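Local coordinates for MMACHC-like protein (Caenorhabditis elegans, PDB 5UJC) that binds cobalamin and probably catalyses the reductive removal of its upper axial ligand, decyanating or dealkylating vitamin B12 forms during B12 trafficking, at residues E9-V14 against L190-V195; S43-P48 against K131-T136. All blocks are in the same frame, centred on the assembly; numbering follows the deposited sequence.

Contact 1 (E9-V14 against L190-V195)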
loop_
_atom_site.group_PDB
_atom_site.type_symbol
_atom_site.label_atom_id
_atom_site.label_comp_id
_atom_site.label_asym_id
_atom_site.label_seq_id
_atom_site.Cartn_x
_atom_site.Cartn_y
_atom_site.Cartn_z
ATOM N N GLU A 9 -17.357 10.580 8.277
ATOM C CA GLU A 9 -17.177 11.234 6.981
ATOM C C GLU A 9 -16.271 12.470 7.079
ATOM O O GLU A 9 -15.423 12.679 6.224
ATOM C CB GLU A 9 -18.546 11.571 6.339
ATOM C CG GLU A 9 -19.208 10.336 5.761
ATOM C CD GLU A 9 -20.640 10.544 5.325
ATOM O OE1 GLU A 9 -21.120 11.703 5.315
ATOM O OE2 GLU A 9 -21.302 9.527 4.989
ATOM N N SER A 10 -16.373 13.212 8.189
ATOM C CA SER A 10 -15.504 14.399 8.414
ATOM C C SER A 10 -14.053 13.978 8.626
ATOM O O SER A 10 -13.132 14.631 8.141
ATOM C CB SER A 10 -15.996 15.226 9.619
ATOM O OG SER A 10 -17.268 15.820 9.363
ATOM N N ILE A 11 -13.858 12.866 9.322
ATOM C CA ILE A 11 -12.528 12.307 9.501
ATOM C C ILE A 11 -11.925 11.917 8.148
ATOM O O ILE A 11 -10.789 12.307 7.815
ATOM C CB ILE A 11 -12.555 11.091 10.439
ATOM C CG1 ILE A 11 -12.804 11.555 11.867
ATOM C CG2 ILE A 11 -11.259 10.299 10.351
ATOM C CD1 ILE A 11 -13.200 10.419 12.811
ATOM N N LYS A 12 -12.678 11.158 7.362
ATOM C CA LYS A 12 -12.182 10.735 6.066
ATOM C C LYS A 12 -11.906 11.955 5.175
ATOM O O LYS A 12 -10.927 11.970 4.415
ATOM C CB LYS A 12 -13.149 9.773 5.390
ATOM C CG LYS A 12 -12.582 9.161 4.111
ATOM C CD LYS A 12 -13.503 8.102 3.552
ATOM C CE LYS A 12 -12.847 7.252 2.479
ATOM N NZ LYS A 12 -12.471 8.010 1.271
ATOM N N ARG A 13 -12.736 12.999 5.301
ATOM C CA ARG A 13 -12.576 14.188 4.466
ATOM C C ARG A 13 -11.238 14.883 4.738
ATOM O O ARG A 13 -10.566 15.293 3.815
ATOM C CB ARG A 13 -13.726 15.168 4.677
ATOM C CG ARG A 13 -13.852 16.219 3.571
ATOM C CD ARG A 13 -14.238 15.593 2.214
ATOM N NE ARG A 13 -15.488 14.841 2.306
ATOM C CZ ARG A 13 -16.714 15.366 2.202
ATOM N NH1 ARG A 13 -16.892 16.672 1.912
ATOM N NH2 ARG A 13 -17.766 14.581 2.344
ATOM N N VAL A 14 -10.839 14.987 6.002
ATOM C CA VAL A 14 -9.537 15.625 6.314
ATOM C C VAL A 14 -8.383 14.805 5.730
ATOM O O VAL A 14 -7.445 15.341 5.170
ATOM C CB VAL A 14 -9.305 15.776 7.819
ATOM C CG1 VAL A 14 -7.906 16.335 8.086
ATOM C CG2 VAL A 14 -10.332 16.668 8.390
ATOM N N LEU A 190 -5.254 3.815 9.527
ATOM C CA LEU A 190 -5.606 4.643 10.677
ATOM C C LEU A 190 -6.767 4.004 11.402
ATOM O O LEU A 190 -7.754 3.623 10.771
ATOM C CB LEU A 190 -6.010 6.034 10.222
ATOM C CG LEU A 190 -5.062 6.786 9.309
ATOM C CD1 LEU A 190 -5.668 8.111 8.905
ATOM C CD2 LEU A 190 -3.719 6.996 9.919
ATOM N N ILE A 191 -6.629 3.829 12.707
ATOM C CA ILE A 191 -7.694 3.238 13.512
ATOM C C ILE A 191 -8.159 4.291 14.513
ATOM O O ILE A 191 -7.348 4.925 15.155
ATOM C CB ILE A 191 -7.194 1.985 14.254
ATOM C CG1 ILE A 191 -6.613 0.972 13.245
ATOM C CG2 ILE A 191 -8.335 1.346 15.073
ATOM C CD1 ILE A 191 -5.996 -0.273 13.875
ATOM N N PHE A 192 -9.481 4.452 14.630
ATOM C CA PHE A 192 -10.100 5.483 15.483
ATOM C C PHE A 192 -10.895 4.820 16.607
ATOM O O PHE A 192 -12.082 4.520 16.444
ATOM C CB PHE A 192 -10.989 6.360 14.640
ATOM C CG PHE A 192 -10.251 7.056 13.524
ATOM C CD1 PHE A 192 -9.648 8.278 13.736
ATOM C CD2 PHE A 192 -10.118 6.459 12.279
ATOM C CE1 PHE A 192 -8.923 8.885 12.726
ATOM C CE2 PHE A 192 -9.389 7.084 11.268
ATOM C CZ PHE A 192 -8.796 8.282 11.503
ATOM N N PRO A 193 -10.238 4.557 17.750
ATOM C CA PRO A 193 -10.868 3.700 18.752
ATOM C C PRO A 193 -12.164 4.246 19.331
ATOM O O PRO A 193 -12.970 3.463 19.846
ATOM C CB PRO A 193 -9.789 3.593 19.853
ATOM C CG PRO A 193 -8.511 3.857 19.156
ATOM C CD PRO A 193 -8.840 4.871 18.096
ATOM N N ASN A 194 -12.363 5.571 19.268
ATOM C CA ASN A 194 -13.578 6.187 19.820
ATOM C C ASN A 194 -14.678 6.427 18.795
ATOM O O ASN A 194 -15.707 7.008 19.133
ATOM C CB ASN A 194 -13.233 7.521 20.519
ATOM C CG ASN A 194 -12.263 7.343 21.670
ATOM O OD1 ASN A 194 -11.335 8.135 21.846
ATOM N ND2 ASN A 194 -12.462 6.297 22.452
ATOM N N VAL A 195 -14.490 5.946 17.559
ATOM C CA VAL A 195 -15.453 6.178 16.506
ATOM C C VAL A 195 -16.034 4.842 16.045
ATOM O O VAL A 195 -15.312 3.978 15.558
ATOM C CB VAL A 195 -14.829 6.918 15.300
ATOM C CG1 VAL A 195 -15.869 7.134 14.232
ATOM C CG2 VAL A 195 -14.218 8.242 15.748
#
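I11 on helix 5-18 packs against F192 and V195 near the C-terminal end of strand 185-196, a helix-on-sheet contact in which the N-terminal helix lies over the four-stranded antiparallel sheet of this MMACHC-family protein. The tight part is made by one side chain alone. CG2 of I11 stands over one face of the F192 ring as a CH-pi contact, 3.8 Å from the ring centroid and 29° off the normal. It is displaced toward the outer end of the ring, where it comes 3.4 Å from CZ of F192. The second branch of I11 goes elsewhere: its CD1 meets CG2 of V195 tip to tip at 3.8 Å. This division of labour follows from the torsions: chi1 of -72° sets CG2 anti to the backbone N, over the ring, and CG1 anti to the carbonyl carbon; the extended chi2 of 165° then carries CD1 to V195. A beta-branched isoleucine suits the place because its two arms can serve two partners at once, while phenylalanine offers a broad flat surface for a methyl to rest on.

A type I beta turn from F192 to V195, closed by V195 N to F192 O at 3.0 Å, separates the two residues, and the CB of each points toward the helix. M54 and L109 add apolar neighbours to I11, and E113 touches both I11 and F192. The solvent side of the helix is looser and polar: E9 and R13 are exposed, and S10 is partly so, its hydroxyl bonded to the carbonyl of S6. On the flank, K12 touches L56, and its NZ makes a salt bridge with D16 and a hydrogen bond to S27 OG. Along the helix, R13 N donates to E9 O at 2.9 Å.

Contact 2 (S43-P48 against K131-T136)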
loop_
_atom_site.group_PDB
_atom_site.type_symbol
_atom_site.label_atom_id
_atom_site.label_comp_id
_atom_site.label_asym_id
_atom_site.label_seq_id
_atom_site.Cartn_x
_atom_site.Cartn_y
_atom_site.Cartn_z
ATOM N N SER A 43 -6.734 -15.455 15.651
ATOM C CA SER A 43 -5.425 -15.464 15.035
ATOM C C SER A 43 -4.496 -14.445 15.720
ATOM O O SER A 43 -4.964 -13.495 16.352
ATOM C CB SER A 43 -5.534 -15.219 13.555
ATOM O OG SER A 43 -5.398 -13.957 13.279
ATOM N N PRO A 44 -3.181 -14.597 15.536
ATOM C CA PRO A 44 -2.241 -13.606 16.089
ATOM C C PRO A 44 -2.451 -12.184 15.526
ATOM O O PRO A 44 -1.981 -11.197 16.110
ATOM C CB PRO A 44 -0.871 -14.156 15.675
ATOM C CG PRO A 44 -1.078 -15.585 15.477
ATOM C CD PRO A 44 -2.489 -15.780 15.017
ATOM N N PHE A 45 -3.109 -12.117 14.380
ATOM C CA PHE A 45 -3.320 -10.877 13.666
ATOM C C PHE A 45 -4.581 -10.129 14.112
ATOM O O PHE A 45 -4.792 -9.007 13.726
ATOM C CB PHE A 45 -3.387 -11.170 12.159
ATOM C CG PHE A 45 -2.083 -11.627 11.596
ATOM C CD1 PHE A 45 -1.074 -10.723 11.372
ATOM C CD2 PHE A 45 -1.847 -12.975 11.346
ATOM C CE1 PHE A 45 0.145 -11.137 10.901
ATOM C CE2 PHE A 45 -0.641 -13.391 10.851
ATOM C CZ PHE A 45 0.351 -12.468 10.610
ATOM N N ALA A 46 -5.453 -10.778 14.885
ATOM C CA ALA A 46 -6.671 -10.114 15.345
ATOM C C ALA A 46 -6.316 -8.806 16.090
ATOM O O ALA A 46 -5.404 -8.782 16.888
ATOM C CB ALA A 46 -7.465 -11.042 16.246
ATOM N N LEU A 47 -7.036 -7.729 15.793
ATOM C CA LEU A 47 -6.748 -6.440 16.372
ATOM C C LEU A 47 -7.655 -6.185 17.575
ATOM O O LEU A 47 -8.837 -6.560 17.551
ATOM C CB LEU A 47 -6.960 -5.347 15.333
ATOM C CG LEU A 47 -6.049 -5.444 14.118
ATOM C CD1 LEU A 47 -6.531 -4.500 13.005
ATOM C CD2 LEU A 47 -4.614 -5.123 14.506
ATOM N N PRO A 48 -7.115 -5.518 18.621
ATOM C CA PRO A 48 -7.811 -5.410 19.907
ATOM C C PRO A 48 -8.768 -4.199 19.981
ATOM O O PRO A 48 -8.607 -3.330 20.825
ATOM C CB PRO A 48 -6.659 -5.260 20.898
ATOM C CG PRO A 48 -5.644 -4.500 20.133
ATOM C CD PRO A 48 -5.712 -5.064 18.733
ATOM N N LYS A 131 2.156 -5.986 11.859
ATOM C CA LYS A 131 1.087 -5.549 12.736
ATOM C C LYS A 131 -0.270 -5.566 12.097
ATOM O O LYS A 131 -1.275 -5.709 12.808
ATOM C CB LYS A 131 1.384 -4.168 13.303
ATOM C CG LYS A 131 2.621 -4.130 14.168
ATOM C CD LYS A 131 2.621 -2.961 15.148
ATOM C CE LYS A 131 1.836 -3.301 16.404
ATOM N NZ LYS A 131 2.334 -2.551 17.601
ATOM N N ILE A 132 -0.340 -5.363 10.779
ATOM C CA ILE A 132 -1.611 -5.424 10.076
ATOM C C ILE A 132 -1.396 -5.921 8.664
ATOM O O ILE A 132 -0.369 -5.606 8.031
ATOM C CB ILE A 132 -2.351 -4.075 10.118
ATOM C CG1 ILE A 132 -3.835 -4.268 9.737
ATOM C CG2 ILE A 132 -1.671 -3.039 9.235
ATOM C CD1 ILE A 132 -4.690 -3.089 10.098
ATOM N N LEU A 133 -2.310 -6.778 8.197
ATOM C CA LEU A 133 -2.161 -7.430 6.897
ATOM C C LEU A 133 -2.907 -6.633 5.851
ATOM O O LEU A 133 -4.143 -6.633 5.797
ATOM C CB LEU A 133 -2.655 -8.886 6.970
ATOM C CG LEU A 133 -1.812 -9.772 7.893
ATOM C CD1 LEU A 133 -2.381 -11.153 7.919
ATOM C CD2 LEU A 133 -0.341 -9.791 7.467
ATOM N N MET A 134 -2.152 -5.894 5.058
ATOM C CA MET A 134 -2.727 -4.880 4.175
ATOM C C MET A 134 -3.585 -5.421 3.050
ATOM O O MET A 134 -4.593 -4.811 2.679
ATOM C CB MET A 134 -1.612 -4.029 3.581
ATOM C CG MET A 134 -0.945 -3.154 4.561
ATOM S SD MET A 134 -2.071 -1.943 5.244
ATOM C CE MET A 134 -0.953 -0.956 6.203
ATOM N N GLN A 135 -3.210 -6.574 2.505
ATOM C CA GLN A 135 -4.013 -7.157 1.417
ATOM C C GLN A 135 -5.370 -7.607 1.925
ATOM O O GLN A 135 -6.384 -7.474 1.235
ATOM C CB GLN A 135 -3.266 -8.301 0.732
ATOM C CG GLN A 135 -1.975 -7.824 0.082
ATOM C CD GLN A 135 -0.981 -8.929 -0.091
ATOM O OE1 GLN A 135 -0.630 -9.621 0.873
ATOM N NE2 GLN A 135 -0.524 -9.131 -1.327
ATOM N N THR A 136 -5.411 -8.081 3.164
ATOM C CA THR A 136 -6.692 -8.425 3.786
ATOM C C THR A 136 -7.534 -7.155 4.015
ATOM O O THR A 136 -8.718 -7.134 3.683
ATOM C CB THR A 136 -6.480 -9.201 5.088
ATOM O OG1 THR A 136 -5.892 -10.478 4.786
ATOM C CG2 THR A 136 -7.784 -9.435 5.815
HETATM O O HOH W 1 -3.061 -7.763 12.216
#
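This is a partly buried, mainly apolar loop-to-loop contact with one bridging water, in the wall of the cobalamin pocket, which S43, F45 and I132 to T136 help to line; here the loop after helix 32-39 meets the residues leading into helix 134-140. An ST turn inside a type I beta turn shapes the first loop: S43 OG accepts from F45 N at 3.1 Å and A46 N donates to S43 O. CG of F45 lies anti to its carbonyl carbon (chi1 -68°), which swings the ring across to L133. The two side chains cross at about a right angle, and L133 CD1 sits almost over the ring centre, 3.6 Å from the centroid and 9° off the normal. A branched leucine fits here because CD2 also reaches the ring, 3.7 Å from F45 CE1. Replacing F45 with an alanine would probably leave L133 without the ring face that covers its methyls and open a gap beside the pocket. Farther along, CD1 of L47 touches CD1 of I132 at 3.7 Å, again with the side chains crosswise.

L133 is the N-cap residue of helix 134-140, and its side chain comes about 4 Å from the bound methylcobalamin. The neighbouring backbone groups I132 O and M134 N hydrogen-bond to the cobalamin. Between the loops a water donates to two carbonyls, F45 O at 2.6 Å and K131 O at 2.8 Å.

In the fold
Contact 1 and contact 2 lie with their centres 19 Å apart; their nearest atoms come within about 4 Å but do not touch. Along the chain, both segments of contact 2 fall between the two segments of contact 1. Strand 185-196 connects them in space: near its C-terminal end it carries F192 and V195 of contact 1, whereas V189, before that segment, touches I132 of contact 2. The F192 and I132 side chains are about 11 Å apart. Contact 2 borders the bound methylcobalamin directly, and Q135 NE2 adds a side-chain hydrogen bond to it. Contact 1 instead joins the N-terminal helix to the sheet away from the ligand-lining residues of 131-136.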